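Local atomic coordinates of triacylglycerol lipase (Clostridium botulinum, PDB entry 5AH1), a protein that probably hydrolyses ester bonds, of triacylglycerols and also of synthetic polyesters, as a zinc-binding alpha/beta-hydrolase. Residues D232-M240 against T359-R368. Numbering follows the deposited sequence. Where two conformers were deposited one is given.
Sequences DGTTLSDLM and TANLMGRYSR. With K (potassium ion), chain D.
Leu239 CB lies over one face of the Tyr366 ring, 3.9 Å from the ring centroid and 29° off the normal, a CH-pi contact. With CG anti to the backbone N, the Tyr366 ring is directed to helix 235-239, where Thr235 CB meets CD2 obliquely. Beyond the ring, Leu239 CD1 meets Leu362 CD1 at 4.0 Å, the two side chains crossing nearly at right angles. Met363, bent at chi3, runs past the start of the helix, with SD 3.9 Å from Leu236 CB. At the far end, Arg368 NH1 forms a salt bridge to Asp238 OD2 at 2.8 Å; its hydrogen bond is weak, and the carboxylate and guanidinium planes lie 32° apart. Thr310 OG1 also bonds OD2, while Arg368 NH2 reaches Pro374 O. One water accepts from Thr235 OG1 (2.8 Å) and donates to the carbonyls of Met363 and Tyr366, tying both segments together. Thr234 OG1 caps Leu236 N and bonds Val386 O. The short helix axes, 9.8 Å apart, cross at 81°. Ser237, Asp238 and Met240 bind potassium through their backbone oxygens. Within the alpha/beta-hydrolase fold, the contact joins this potassium-binding segment to helix 357-363 and the chain following it.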
ATOM      1  N   ASP A 232     -11.258   2.552   0.696  1.00  6.42           N
ATOM      2  CA  ASP A 232     -12.170   3.679   0.507  1.00  6.26           C
ATOM      3  C   ASP A 232     -11.482   5.025   0.763  1.00  6.90           C
ATOM      4  O   ASP A 232     -12.147   6.011   1.031  1.00  7.48           O
ATOM      5  CB  ASP A 232     -13.400   3.547   1.412  1.00  6.87           C
ATOM      6  CG  ASP A 232     -14.340   2.452   0.974  1.00  6.78           C
ATOM      7  OD1 ASP A 232     -14.472   2.205  -0.246  1.00  7.42           O
ATOM      8  OD2 ASP A 232     -14.985   1.860   1.871  1.00  8.23           O
ATOM      9  N   GLY A 233     -10.164   5.076   0.626  1.00  6.64           N
ATOM     10  CA  GLY A 233      -9.418   6.299   0.878  1.00  6.98           C
ATOM     11  C   GLY A 233      -9.113   6.500   2.353  1.00  7.10           C
ATOM     12  O   GLY A 233      -9.475   5.692   3.215  1.00  7.86           O
ATOM     13  N   THR A 234      -8.420   7.583   2.640  1.00  7.21           N
ATOM     14  CA  THR A 234      -8.193   8.004   3.995  1.00  7.26           C
ATOM     15  C   THR A 234      -8.506   9.481   4.114  1.00  7.04           C
ATOM     16  O   THR A 234      -8.092  10.293   3.288  1.00  7.11           O
ATOM     17  CB  THR A 234      -6.746   7.744   4.463  1.00  7.49           C
ATOM     18  OG1 THR A 234      -6.576   8.430   5.696  1.00  7.87           O
ATOM     19  CG2 THR A 234      -5.687   8.206   3.441  1.00  8.62           C
ATOM     20  N   THR A 235      -9.217   9.832   5.180  1.00  7.27           N
ATOM     21  CA  THR A 235      -9.545  11.235   5.403  1.00  7.78           C
ATOM     22  C   THR A 235      -8.327  12.059   5.807  1.00  7.50           C
ATOM     23  O   THR A 235      -8.395  13.276   5.803  1.00  8.26           O
ATOM     24  CB  THR A 235     -10.692  11.427   6.402  1.00  8.68           C
ATOM     25  OG1 THR A 235     -10.306  10.970   7.699  1.00  8.05           O
ATOM     26  CG2 THR A 235     -11.961  10.729   5.927  1.00  9.55           C
ATOM     27  N   LEU A 236      -7.197  11.408   6.063  1.00  7.95           N
ATOM     28  CA  LEU A 236      -5.949  12.148   6.250  1.00  8.42           C
ATOM     29  C   LEU A 236      -5.605  12.931   4.987  1.00  7.19           C
ATOM     30  O   LEU A 236      -5.163  14.088   5.053  1.00  8.78           O
ATOM     31  CB  LEU A 236      -4.794  11.230   6.641  1.00  9.48           C
ATOM     32  CG  LEU A 236      -3.485  11.942   6.999  1.00 11.05           C
ATOM     33  CD1 LEU A 236      -3.672  12.906   8.162  1.00 12.63           C
ATOM     34  CD2 LEU A 236      -2.426  10.920   7.311  1.00 10.69           C
ATOM     35  N   SER A 237      -5.827  12.336   3.817  1.00  7.63           N
ATOM     36  CA  SER A 237      -5.641  13.096   2.596  1.00  8.06           C
ATOM     37  C   SER A 237      -6.719  14.173   2.464  1.00  7.61           C
ATOM     38  O   SER A 237      -6.408  15.325   2.145  1.00  9.00           O
ATOM     39  CB  SER A 237      -5.613  12.218   1.353  1.00  8.80           C
ATOM     40  OG  SER A 237      -5.508  13.077   0.231  1.00  9.34           O
ATOM     41  N   ASP A 238      -7.981  13.822   2.690  1.00  7.43           N
ATOM     42  CA  ASP A 238      -9.064  14.788   2.550  1.00  7.97           C
ATOM     43  C   ASP A 238      -8.797  16.073   3.353  1.00  7.94           C
ATOM     44  O   ASP A 238      -9.020  17.176   2.869  1.00  9.11           O
ATOM     45  CB  ASP A 238     -10.383  14.211   3.045  1.00  9.06           C
ATOM     46  CG  ASP A 238     -10.872  13.014   2.249  1.00 10.57           C
ATOM     47  OD1 ASP A 238     -10.200  12.529   1.339  1.00 12.12           O
ATOM     48  OD2 ASP A 238     -11.964  12.520   2.584  1.00 13.94           O
ATOM     49  N   LEU A 239      -8.313  15.917   4.580  1.00  8.93           N
ATOM     50  CA  LEU A 239      -8.258  17.015   5.524  1.00 10.68           C
ATOM     51  C   LEU A 239      -7.010  17.908   5.364  1.00 11.15           C
ATOM     52  O   LEU A 239      -6.999  19.029   5.875  1.00 13.56           O
ATOM     53  CB  LEU A 239      -8.410  16.524   6.975  1.00 10.64           C
ATOM     54  CG  LEU A 239      -7.289  15.710   7.624  1.00 10.81           C
ATOM     55  CD1 LEU A 239      -6.222  16.599   8.246  1.00 10.95           C
ATOM     56  CD2 LEU A 239      -7.883  14.810   8.674  1.00 11.43           C
ATOM     57  N   MET A 240      -5.985  17.408   4.664  1.00 12.46           N
ATOM     58  CA  MET A 240      -4.688  18.097   4.505  1.00 13.93           C
ATOM     59  C   MET A 240      -4.498  18.669   3.107  1.00 12.30           C
ATOM     60  O   MET A 240      -4.874  18.036   2.134  1.00 11.99           O
ATOM     61  CB  MET A 240      -3.528  17.113   4.714  1.00 13.38           C
ATOM     62  CG  MET A 240      -3.347  16.623   6.106  1.00 16.86           C
ATOM     63  SD  MET A 240      -1.753  15.832   6.310  1.00 19.23           S
ATOM     64  CE  MET A 240      -0.666  17.249   6.440  1.00 19.20           C
ATOM     65  N   THR A 359      -2.009  12.972  13.396  1.00 11.09           N
ATOM     66  CA  THR A 359      -2.751  12.443  12.270  1.00 10.36           C
ATOM     67  C   THR A 359      -3.935  11.611  12.765  1.00 10.81           C
ATOM     68  O   THR A 359      -5.052  11.750  12.260  1.00 10.99           O
ATOM     69  CB  THR A 359      -1.841  11.629  11.340  1.00 10.21           C
ATOM     70  OG1 THR A 359      -1.134  10.650  12.104  1.00 10.93           O
ATOM     71  CG2 THR A 359      -0.830  12.546  10.656  1.00 11.45           C
ATOM     72  N   ALA A 360      -3.704  10.749  13.752  1.00 11.04           N
ATOM     73  CA  ALA A 360      -4.781   9.960  14.346  1.00 11.09           C
ATOM     74  C   ALA A 360      -5.839  10.857  14.965  1.00 11.53           C
ATOM     75  O   ALA A 360      -7.026  10.613  14.826  1.00 10.86           O
ATOM     76  CB  ALA A 360      -4.226   9.026  15.398  1.00 11.70           C
ATOM     77  N   ASN A 361      -5.403  11.897  15.663  1.00 10.65           N
ATOM     78  CA  ASN A 361      -6.347  12.746  16.368  1.00 12.49           C
ATOM     79  C   ASN A 361      -7.148  13.610  15.390  1.00 11.80           C
ATOM     80  O   ASN A 361      -8.342  13.826  15.597  1.00 12.44           O
ATOM     81  CB  ASN A 361      -5.626  13.553  17.452  1.00 14.66           C
ATOM     82  CG  ASN A 361      -5.030  12.640  18.540  1.00 17.90           C
ATOM     83  OD1 ASN A 361      -5.445  11.480  18.687  1.00 19.28           O
ATOM     84  ND2 ASN A 361      -4.042  13.145  19.275  1.00 19.82           N
ATOM     85  N   LEU A 362      -6.523  14.094  14.319  1.00 11.79           N
ATOM     86  CA  LEU A 362      -7.293  14.844  13.328  1.00 12.90           C
ATOM     87  C   LEU A 362      -8.287  13.971  12.569  1.00 11.91           C
ATOM     88  O   LEU A 362      -9.434  14.352  12.403  1.00 11.82           O
ATOM     89  CB  LEU A 362      -6.377  15.626  12.368  1.00 16.38           C
ATOM     90  CG  LEU A 362      -5.711  16.879  12.963  1.00 20.44           C
ATOM     91  CD1 LEU A 362      -5.113  17.723  11.874  1.00 21.76           C
ATOM     92  CD2 LEU A 362      -6.661  17.743  13.822  1.00 22.41           C
ATOM     93  N   MET A 363      -7.868  12.799  12.111  1.00 10.60           N
ATOM     94  CA  MET A 363      -8.819  11.891  11.493  1.00  9.60           C
ATOM     95  C   MET A 363      -9.918  11.502  12.485  1.00  9.47           C
ATOM     96  O   MET A 363     -11.065  11.306  12.111  1.00 10.13           O
ATOM     97  CB  MET A 363      -8.132  10.609  11.028  1.00  9.92           C
ATOM     98  CG  MET A 363      -7.465  10.690   9.675  1.00 11.48           C
ATOM     99  SD  MET A 363      -6.850   9.067   9.126  1.00 12.21           S
ATOM    100  CE  MET A 363      -5.447   9.040  10.148  1.00 11.34           C
ATOM    101  N   GLY A 364      -9.543  11.386  13.756  1.00  9.72           N
ATOM    102  CA  GLY A 364     -10.451  10.925  14.792  1.00  9.87           C
ATOM    103  C   GLY A 364     -11.557  11.901  15.150  1.00  9.52           C
ATOM    104  O   GLY A 364     -12.422  11.577  15.966  1.00 10.53           O
ATOM    105  N   ARG A 365     -11.543  13.083  14.541  0.53  9.93           N
ATOM    106  CA  ARG A 365     -12.626  14.044  14.743  0.53 10.65           C
ATOM    107  C   ARG A 365     -13.063  14.713  13.447  0.53 10.65           C
ATOM    108  O   ARG A 365     -13.777  15.723  13.466  0.53 11.91           O
ATOM    109  CB  ARG A 365     -12.215  15.111  15.752  0.53 11.50           C
ATOM    110  CG  ARG A 365     -11.107  16.046  15.270  0.53 13.57           C
ATOM    111  CD  ARG A 365     -10.556  16.866  16.430  0.53 15.86           C
ATOM    112  NE  ARG A 365      -9.982  15.969  17.425  0.53 17.19           N
ATOM    113  CZ  ARG A 365      -9.810  16.260  18.706  0.53 18.14           C
ATOM    114  NH1 ARG A 365     -10.171  17.451  19.170  0.53 18.85           N
ATOM    115  NH2 ARG A 365      -9.281  15.346  19.516  0.53 17.91           N
ATOM    116  N   TYR A 366     -12.640  14.153  12.319  1.00 10.87           N
ATOM    117  CA  TYR A 366     -12.948  14.739  11.017  1.00 10.39           C
ATOM    118  C   TYR A 366     -14.240  14.179  10.435  1.00 10.80           C
ATOM    119  O   TYR A 366     -14.350  12.980  10.170  1.00 10.44           O
ATOM    120  CB  TYR A 366     -11.802  14.502  10.038  1.00 10.34           C
ATOM    121  CG  TYR A 366     -12.016  15.120   8.670  1.00 10.05           C
ATOM    122  CD1 TYR A 366     -11.703  16.440   8.435  1.00 10.77           C
ATOM    123  CD2 TYR A 366     -12.528  14.388   7.624  1.00 10.11           C
ATOM    124  CE1 TYR A 366     -11.901  17.014   7.185  1.00 10.84           C
ATOM    125  CE2 TYR A 366     -12.717  14.934   6.374  1.00 11.12           C
ATOM    126  CZ  TYR A 366     -12.403  16.244   6.157  1.00 11.25           C
ATOM    127  OH  TYR A 366     -12.577  16.782   4.903  1.00 12.35           O
ATOM    128  N   SER A 367     -15.199  15.079  10.247  0.51 11.28           N
ATOM    129  CA  SER A 367     -16.454  14.786   9.576  0.51 12.17           C
ATOM    130  C   SER A 367     -16.574  15.609   8.314  0.51 12.15           C
ATOM    131  O   SER A 367     -15.847  16.594   8.124  0.51 12.19           O
ATOM    132  CB  SER A 367     -17.627  15.124  10.485  0.51 13.43           C
ATOM    133  OG  SER A 367     -17.626  14.280  11.608  0.51 14.01           O
ATOM    134  N   ARG A 368     -17.507  15.216   7.457  1.00 12.35           N
ATOM    135  CA  ARG A 368     -17.792  15.994   6.258  1.00 13.33           C
ATOM    136  C   ARG A 368     -19.121  15.580   5.656  1.00 14.34           C
ATOM    137  O   ARG A 368     -19.371  14.388   5.423  1.00 14.79           O
ATOM    138  CB  ARG A 368     -16.681  15.801   5.217  1.00 13.49           C
ATOM    139  CG  ARG A 368     -16.844  16.671   3.985  1.00 14.40           C
ATOM    140  CD  ARG A 368     -15.835  16.340   2.917  1.00 14.61           C
ATOM    141  NE  ARG A 368     -16.047  14.985   2.417  1.00 14.49           N
ATOM    142  CZ  ARG A 368     -15.091  14.155   2.041  1.00 14.33           C
ATOM    143  NH1 ARG A 368     -13.821  14.523   2.105  1.00 17.78           N
ATOM    144  NH2 ARG A 368     -15.408  12.945   1.621  1.00 14.31           N
TER
HETATM  145  K     K D1457      -7.231  17.670   0.916  1.00 10.14           K
HETATM  146  O   HOH W   1     -12.288  10.999   9.627  1.00  9.37           O